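Local coordinates for metal-dependent hydrolase (Lactobacillus plantarum, PDB 2F6K), which probably acts as a manganese-bound decarboxylase of the amidohydrolase family, acting on aminocarboxymuconate semialdehyde, a branch-point intermediate of tryptophan breakdown, at residues A[249-263]-A[287-301]. Residues are numbered along the deposited sequence; the frame is centred on the assembly and turned at random.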
loop_
_atom_site.group_PDB
_atom_site.type_symbol
_atom_site.label_atom_id
_atom_site.label_comp_id
_atom_site.label_asym_id
_atom_site.label_seq_id
_atom_site.Cartn_x
_atom_site.Cartn_y
_atom_site.Cartn_z
ATOM N N LEU A 249 -15.135 -18.505 20.968
ATOM C CA LEU A 249 -14.889 -18.599 22.404
ATOM C C LEU A 249 -14.431 -19.987 22.851
ATOM O O LEU A 249 -13.456 -20.105 23.592
ATOM C CB LEU A 249 -16.123 -18.172 23.196
ATOM C CG LEU A 249 -15.964 -18.250 24.718
ATOM C CD1 LEU A 249 -14.612 -17.693 25.143
ATOM C CD2 LEU A 249 -17.104 -17.499 25.375
ATOM N N PRO A 250 -15.130 -21.055 22.417
ATOM C CA PRO A 250 -14.727 -22.414 22.811
ATOM C C PRO A 250 -13.264 -22.727 22.449
ATOM O O PRO A 250 -12.553 -23.377 23.222
ATOM C CB PRO A 250 -15.715 -23.296 22.052
ATOM C CG PRO A 250 -16.968 -22.460 22.089
ATOM C CD PRO A 250 -16.431 -21.080 21.721
ATOM N N THR A 251 -12.815 -22.269 21.281
ATOM C CA THR A 251 -11.438 -22.520 20.880
ATOM C C THR A 251 -10.490 -21.770 21.822
ATOM O O THR A 251 -9.515 -22.339 22.327
ATOM C CB THR A 251 -11.179 -22.070 19.421
ATOM O OG1 THR A 251 -11.964 -22.864 18.522
ATOM C CG2 THR A 251 -9.709 -22.241 19.064
ATOM N N LEU A 252 -10.803 -20.503 22.072
ATOM C CA LEU A 252 -10.004 -19.648 22.939
ATOM C C LEU A 252 -9.829 -20.199 24.355
ATOM O O LEU A 252 -8.800 -19.972 24.993
ATOM C CB LEU A 252 -10.639 -18.257 23.023
ATOM C CG LEU A 252 -10.004 -17.298 24.039
ATOM C CD1 LEU A 252 -8.627 -16.874 23.556
ATOM C CD2 LEU A 252 -10.897 -16.083 24.234
HETATM N N MSE A 253 -10.829 -20.922 24.845
HETATM C CA MSE A 253 -10.767 -21.460 26.198
HETATM C C MSE A 253 -9.774 -22.601 26.377
HETATM O O MSE A 253 -9.463 -22.986 27.506
HETATM C CB MSE A 253 -12.167 -21.868 26.665
HETATM C CG MSE A 253 -13.114 -20.672 26.734
HETATM SE SE MSE A 253 -14.899 -21.046 27.367
HETATM C CE MSE A 253 -15.381 -22.352 26.038
ATOM N N SER A 254 -9.269 -23.136 25.273
ATOM C CA SER A 254 -8.278 -24.196 25.372
ATOM C C SER A 254 -6.887 -23.548 25.444
ATOM O O SER A 254 -5.876 -24.239 25.600
ATOM C CB SER A 254 -8.352 -25.117 24.153
ATOM O OG SER A 254 -7.849 -24.468 22.999
ATOM N N LEU A 255 -6.851 -22.219 25.330
ATOM C CA LEU A 255 -5.594 -21.466 25.366
ATOM C C LEU A 255 -5.562 -20.405 26.466
ATOM O O LEU A 255 -4.517 -20.151 27.058
ATOM C CB LEU A 255 -5.359 -20.773 24.026
ATOM C CG LEU A 255 -5.091 -21.616 22.784
ATOM C CD1 LEU A 255 -5.381 -20.782 21.542
ATOM C CD2 LEU A 255 -3.654 -22.099 22.785
ATOM N N ALA A 256 -6.709 -19.788 26.728
ATOM C CA ALA A 256 -6.809 -18.740 27.735
ATOM C C ALA A 256 -7.069 -19.266 29.135
ATOM O O ALA A 256 -7.577 -20.367 29.321
ATOM C CB ALA A 256 -7.907 -17.760 27.353
ATOM N N GLN A 257 -6.717 -18.457 30.124
ATOM C CA GLN A 257 -6.928 -18.809 31.514
ATOM C C GLN A 257 -8.398 -18.494 31.806
ATOM O O GLN A 257 -8.922 -17.466 31.374
ATOM C CB GLN A 257 -6.012 -17.958 32.402
ATOM C CG GLN A 257 -5.335 -18.717 33.530
ATOM C CD GLN A 257 -4.444 -17.822 34.376
ATOM O OE1 GLN A 257 -3.449 -17.280 33.894
ATOM N NE2 GLN A 257 -4.802 -17.661 35.648
ATOM N N PRO A 258 -9.086 -19.385 32.532
ATOM C CA PRO A 258 -10.497 -19.209 32.887
ATOM C C PRO A 258 -10.829 -17.891 33.562
ATOM O O PRO A 258 -11.878 -17.308 33.301
ATOM C CB PRO A 258 -10.768 -20.398 33.801
ATOM C CG PRO A 258 -9.929 -21.464 33.177
ATOM C CD PRO A 258 -8.617 -20.727 32.919
ATOM N N GLU A 259 -9.934 -17.420 34.425
ATOM C CA GLU A 259 -10.147 -16.176 35.159
ATOM C C GLU A 259 -9.824 -14.919 34.343
ATOM O O GLU A 259 -10.063 -13.797 34.804
ATOM C CB GLU A 259 -9.299 -16.170 36.437
ATOM C CG GLU A 259 -9.307 -17.467 37.256
ATOM C CD GLU A 259 -8.662 -18.647 36.522
ATOM O OE1 GLU A 259 -7.757 -18.417 35.681
ATOM O OE2 GLU A 259 -9.052 -19.806 36.803
ATOM N N HIS A 260 -9.290 -15.094 33.136
ATOM C CA HIS A 260 -8.933 -13.943 32.307
ATOM C C HIS A 260 -9.909 -13.631 31.175
ATOM O O HIS A 260 -9.565 -12.902 30.241
ATOM C CB HIS A 260 -7.522 -14.120 31.726
ATOM C CG HIS A 260 -6.427 -13.995 32.741
ATOM N ND1 HIS A 260 -5.089 -14.005 32.399
ATOM C CD2 HIS A 260 -6.468 -13.856 34.089
ATOM C CE1 HIS A 260 -4.356 -13.877 33.492
ATOM N NE2 HIS A 260 -5.169 -13.786 34.530
ATOM N N LEU A 261 -11.120 -14.168 31.259
ATOM C CA LEU A 261 -12.128 -13.927 30.234
ATOM C C LEU A 261 -13.110 -12.875 30.729
ATOM O O LEU A 261 -13.740 -13.042 31.770
ATOM C CB LEU A 261 -12.851 -15.230 29.898
ATOM C CG LEU A 261 -11.925 -16.327 29.358
ATOM C CD1 LEU A 261 -12.691 -17.637 29.286
ATOM C CD2 LEU A 261 -11.376 -15.926 27.992
ATOM N N LEU A 262 -13.241 -11.788 29.977
ATOM C CA LEU A 262 -14.117 -10.696 30.376
ATOM C C LEU A 262 -15.268 -10.459 29.411
ATOM O O LEU A 262 -15.101 -10.542 28.200
ATOM C CB LEU A 262 -13.294 -9.419 30.493
ATOM C CG LEU A 262 -12.063 -9.510 31.397
ATOM C CD1 LEU A 262 -11.175 -8.294 31.163
ATOM C CD2 LEU A 262 -12.503 -9.587 32.852
ATOM N N TYR A 263 -16.438 -10.151 29.956
ATOM C CA TYR A 263 -17.608 -9.876 29.140
ATOM C C TYR A 263 -17.466 -8.520 28.459
ATOM O O TYR A 263 -16.835 -7.612 29.005
ATOM C CB TYR A 263 -18.869 -9.847 30.003
ATOM C CG TYR A 263 -20.071 -9.321 29.256
ATOM C CD1 TYR A 263 -20.601 -10.018 28.170
ATOM C CD2 TYR A 263 -20.663 -8.119 29.614
ATOM C CE1 TYR A 263 -21.693 -9.522 27.460
ATOM C CE2 TYR A 263 -21.752 -7.619 28.914
ATOM C CZ TYR A 263 -22.261 -8.324 27.842
ATOM O OH TYR A 263 -23.351 -7.840 27.164
ATOM N N LEU A 287 -22.506 -24.391 25.815
ATOM C CA LEU A 287 -21.059 -24.487 25.658
ATOM C C LEU A 287 -20.289 -23.967 26.861
ATOM O O LEU A 287 -19.071 -24.063 26.907
ATOM C CB LEU A 287 -20.632 -23.736 24.399
ATOM C CG LEU A 287 -21.268 -24.314 23.136
ATOM C CD1 LEU A 287 -20.915 -23.464 21.928
ATOM C CD2 LEU A 287 -20.792 -25.746 22.958
ATOM N N LEU A 288 -21.006 -23.421 27.833
ATOM C CA LEU A 288 -20.381 -22.892 29.033
ATOM C C LEU A 288 -21.107 -23.374 30.283
ATOM O O LEU A 288 -22.337 -23.426 30.308
ATOM C CB LEU A 288 -20.411 -21.366 29.011
ATOM C CG LEU A 288 -19.765 -20.639 27.836
ATOM C CD1 LEU A 288 -19.849 -19.147 28.085
ATOM C CD2 LEU A 288 -18.329 -21.060 27.681
ATOM N N THR A 289 -20.344 -23.722 31.317
ATOM C CA THR A 289 -20.918 -24.166 32.590
ATOM C C THR A 289 -21.359 -22.896 33.312
ATOM O O THR A 289 -20.910 -21.802 32.964
ATOM C CB THR A 289 -19.865 -24.868 33.474
ATOM O OG1 THR A 289 -18.962 -23.887 34.010
ATOM C CG2 THR A 289 -19.066 -25.878 32.656
ATOM N N ASN A 290 -22.226 -23.034 34.311
ATOM C CA ASN A 290 -22.700 -21.874 35.063
ATOM C C ASN A 290 -21.548 -21.127 35.724
ATOM O O ASN A 290 -21.599 -19.907 35.875
ATOM C CB ASN A 290 -23.706 -22.292 36.137
ATOM C CG ASN A 290 -24.965 -22.888 35.551
ATOM O OD1 ASN A 290 -25.514 -22.370 34.576
ATOM N ND2 ASN A 290 -25.440 -23.975 36.145
ATOM N N GLU A 291 -20.513 -21.860 36.120
ATOM C CA GLU A 291 -19.359 -21.238 36.757
ATOM C C GLU A 291 -18.631 -20.317 35.764
ATOM O O GLU A 291 -18.237 -19.197 36.106
ATOM C CB GLU A 291 -18.403 -22.314 37.288
ATOM C CG GLU A 291 -17.222 -21.755 38.069
ATOM C CD GLU A 291 -16.359 -22.841 38.715
ATOM O OE1 GLU A 291 -16.632 -24.049 38.506
ATOM O OE2 GLU A 291 -15.400 -22.480 39.437
ATOM N N GLN A 292 -18.465 -20.793 34.533
ATOM C CA GLN A 292 -17.802 -20.011 33.500
ATOM C C GLN A 292 -18.636 -18.782 33.125
ATOM O O GLN A 292 -18.089 -17.696 32.908
ATOM C CB GLN A 292 -17.546 -20.886 32.279
ATOM C CG GLN A 292 -16.767 -22.136 32.624
ATOM C CD GLN A 292 -16.578 -23.058 31.442
ATOM O OE1 GLN A 292 -17.543 -23.425 30.755
ATOM N NE2 GLN A 292 -15.332 -23.451 31.198
ATOM N N LYS A 293 -19.957 -18.947 33.056
ATOM C CA LYS A 293 -20.828 -17.822 32.737
ATOM C C LYS A 293 -20.716 -16.747 33.813
ATOM O O LYS A 293 -20.716 -15.560 33.512
ATOM C CB LYS A 293 -22.280 -18.277 32.612
ATOM C CG LYS A 293 -22.490 -19.270 31.489
ATOM C CD LYS A 293 -23.951 -19.620 31.288
ATOM C CE LYS A 293 -24.089 -20.693 30.222
ATOM N NZ LYS A 293 -25.500 -21.022 29.892
ATOM N N GLN A 294 -20.614 -17.175 35.065
ATOM C CA GLN A 294 -20.494 -16.269 36.198
ATOM C C GLN A 294 -19.142 -15.548 36.172
ATOM O O GLN A 294 -19.061 -14.361 36.487
ATOM C CB GLN A 294 -20.622 -17.072 37.492
ATOM C CG GLN A 294 -20.770 -16.234 38.751
ATOM C CD GLN A 294 -21.990 -15.315 38.718
ATOM O OE1 GLN A 294 -22.820 -15.383 37.811
ATOM N NE2 GLN A 294 -22.100 -14.449 39.717
ATOM N N ALA A 295 -18.089 -16.275 35.800
ATOM C CA ALA A 295 -16.735 -15.714 35.746
ATOM C C ALA A 295 -16.611 -14.669 34.647
ATOM O O ALA A 295 -16.099 -13.569 34.869
ATOM C CB ALA A 295 -15.718 -16.826 35.510
ATOM N N ILE A 296 -17.093 -15.032 33.465
ATOM C CA ILE A 296 -17.046 -14.165 32.302
ATOM C C ILE A 296 -17.876 -12.901 32.479
ATOM O O ILE A 296 -17.443 -11.813 32.115
ATOM C CB ILE A 296 -17.534 -14.921 31.052
ATOM C CG1 ILE A 296 -16.546 -16.037 30.713
ATOM C CG2 ILE A 296 -17.686 -13.958 29.880
ATOM C CD1 ILE A 296 -16.942 -16.855 29.516
ATOM N N PHE A 297 -19.060 -13.049 33.055
ATOM C CA PHE A 297 -19.952 -11.917 33.268
ATOM C C PHE A 297 -19.597 -10.991 34.425
ATOM O O PHE A 297 -19.872 -9.789 34.364
ATOM C CB PHE A 297 -21.380 -12.419 33.496
ATOM C CG PHE A 297 -22.134 -12.712 32.238
ATOM C CD1 PHE A 297 -22.888 -13.880 32.125
ATOM C CD2 PHE A 297 -22.119 -11.810 31.177
ATOM C CE1 PHE A 297 -23.616 -14.151 30.975
ATOM C CE2 PHE A 297 -22.844 -12.068 30.016
ATOM C CZ PHE A 297 -23.595 -13.244 29.915
ATOM N N TYR A 298 -18.997 -11.532 35.482
ATOM C CA TYR A 298 -18.714 -10.700 36.646
ATOM C C TYR A 298 -17.414 -10.963 37.420
ATOM O O TYR A 298 -16.561 -10.082 37.530
ATOM C CB TYR A 298 -19.910 -10.800 37.609
ATOM C CG TYR A 298 -19.871 -9.838 38.766
ATOM C CD1 TYR A 298 -20.331 -8.538 38.623
ATOM C CD2 TYR A 298 -19.346 -10.220 40.003
ATOM C CE1 TYR A 298 -20.269 -7.638 39.681
ATOM C CE2 TYR A 298 -19.280 -9.326 41.064
ATOM C CZ TYR A 298 -19.742 -8.039 40.896
ATOM O OH TYR A 298 -19.676 -7.141 41.937
ATOM N N ASP A 299 -17.264 -12.167 37.956
ATOM C CA ASP A 299 -16.086 -12.492 38.756
ATOM C C ASP A 299 -14.727 -12.058 38.197
ATOM O O ASP A 299 -13.963 -11.386 38.886
ATOM C CB ASP A 299 -16.062 -13.989 39.086
ATOM C CG ASP A 299 -17.296 -14.437 39.879
ATOM O OD1 ASP A 299 -17.919 -13.594 40.563
ATOM O OD2 ASP A 299 -17.637 -15.639 39.829
ATOM N N ASN A 300 -14.418 -12.430 36.962
ATOM C CA ASN A 300 -13.133 -12.058 36.392
ATOM C C ASN A 300 -12.902 -10.549 36.371
ATOM O O ASN A 300 -11.840 -10.082 36.792
ATOM C CB ASN A 300 -12.983 -12.655 34.995
ATOM C CG ASN A 300 -12.957 -14.170 35.027
ATOM O OD1 ASN A 300 -12.717 -14.761 36.079
ATOM N ND2 ASN A 300 -13.193 -14.805 33.884
ATOM N N ALA A 301 -13.886 -9.789 35.899
ATOM C CA ALA A 301 -13.758 -8.336 35.861
ATOM C C ALA A 301 -13.547 -7.812 37.279
ATOM O O ALA A 301 -12.590 -7.085 37.560
ATOM C CB ALA A 301 -15.013 -7.715 35.266
#
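Asn-300 joins helix 290-306 to the turn before strand 261-262 and to its first residue. Its ND2 gives two hydrogen bonds. Asn-300 ND2 bonds to Leu-261 O at 2.8 Å, nearly straight (168°) and in the amide plane. The bond from Asn-300 ND2 to Pro-258 O, 2.9 Å, is more bent and tilted from that plane. Both carbonyls are met on a lone pair. With CG anti to the carbonyl carbon (chi1 -64°), the amide lies against the backbone of Glu-259. Its OD1 accepts from Arg-303, which helps fix the flip of the amide. A leucine in its place would probably leave the carbonyls of Pro-258 and Leu-261 without this donor and let the turn shift.

One backbone bond adds to this, a weak one from Tyr-263 N to Ile-296 O (2.9 Å). Ile-296 CA also makes a CA-H...O contact with Leu-261 O (3.5 Å).

The aromatic pair is edge-to-face. Phe-297 CE2 lies over one face of the Tyr-263 ring, near its rim, 3.6 Å from Tyr-263 CD1; the planes stand at 60°.

Apolar contacts fill in the rest of the interface. Ile-296 CG1 packs on Leu-261 CB (3.9 Å), and its CD1 meets Leu-249 CD2 tip to tip. The side chains of selenomethionine Met-253 and Leu-288 cross at a slant, with SE against CD2.

Strand 261-262 is the eighth of the parallel TIM-type barrel. The chemistry implies a polar anchor where the chain enters the strand, with apolar packing on either side of it in the sequence, holding the last helix against the barrel.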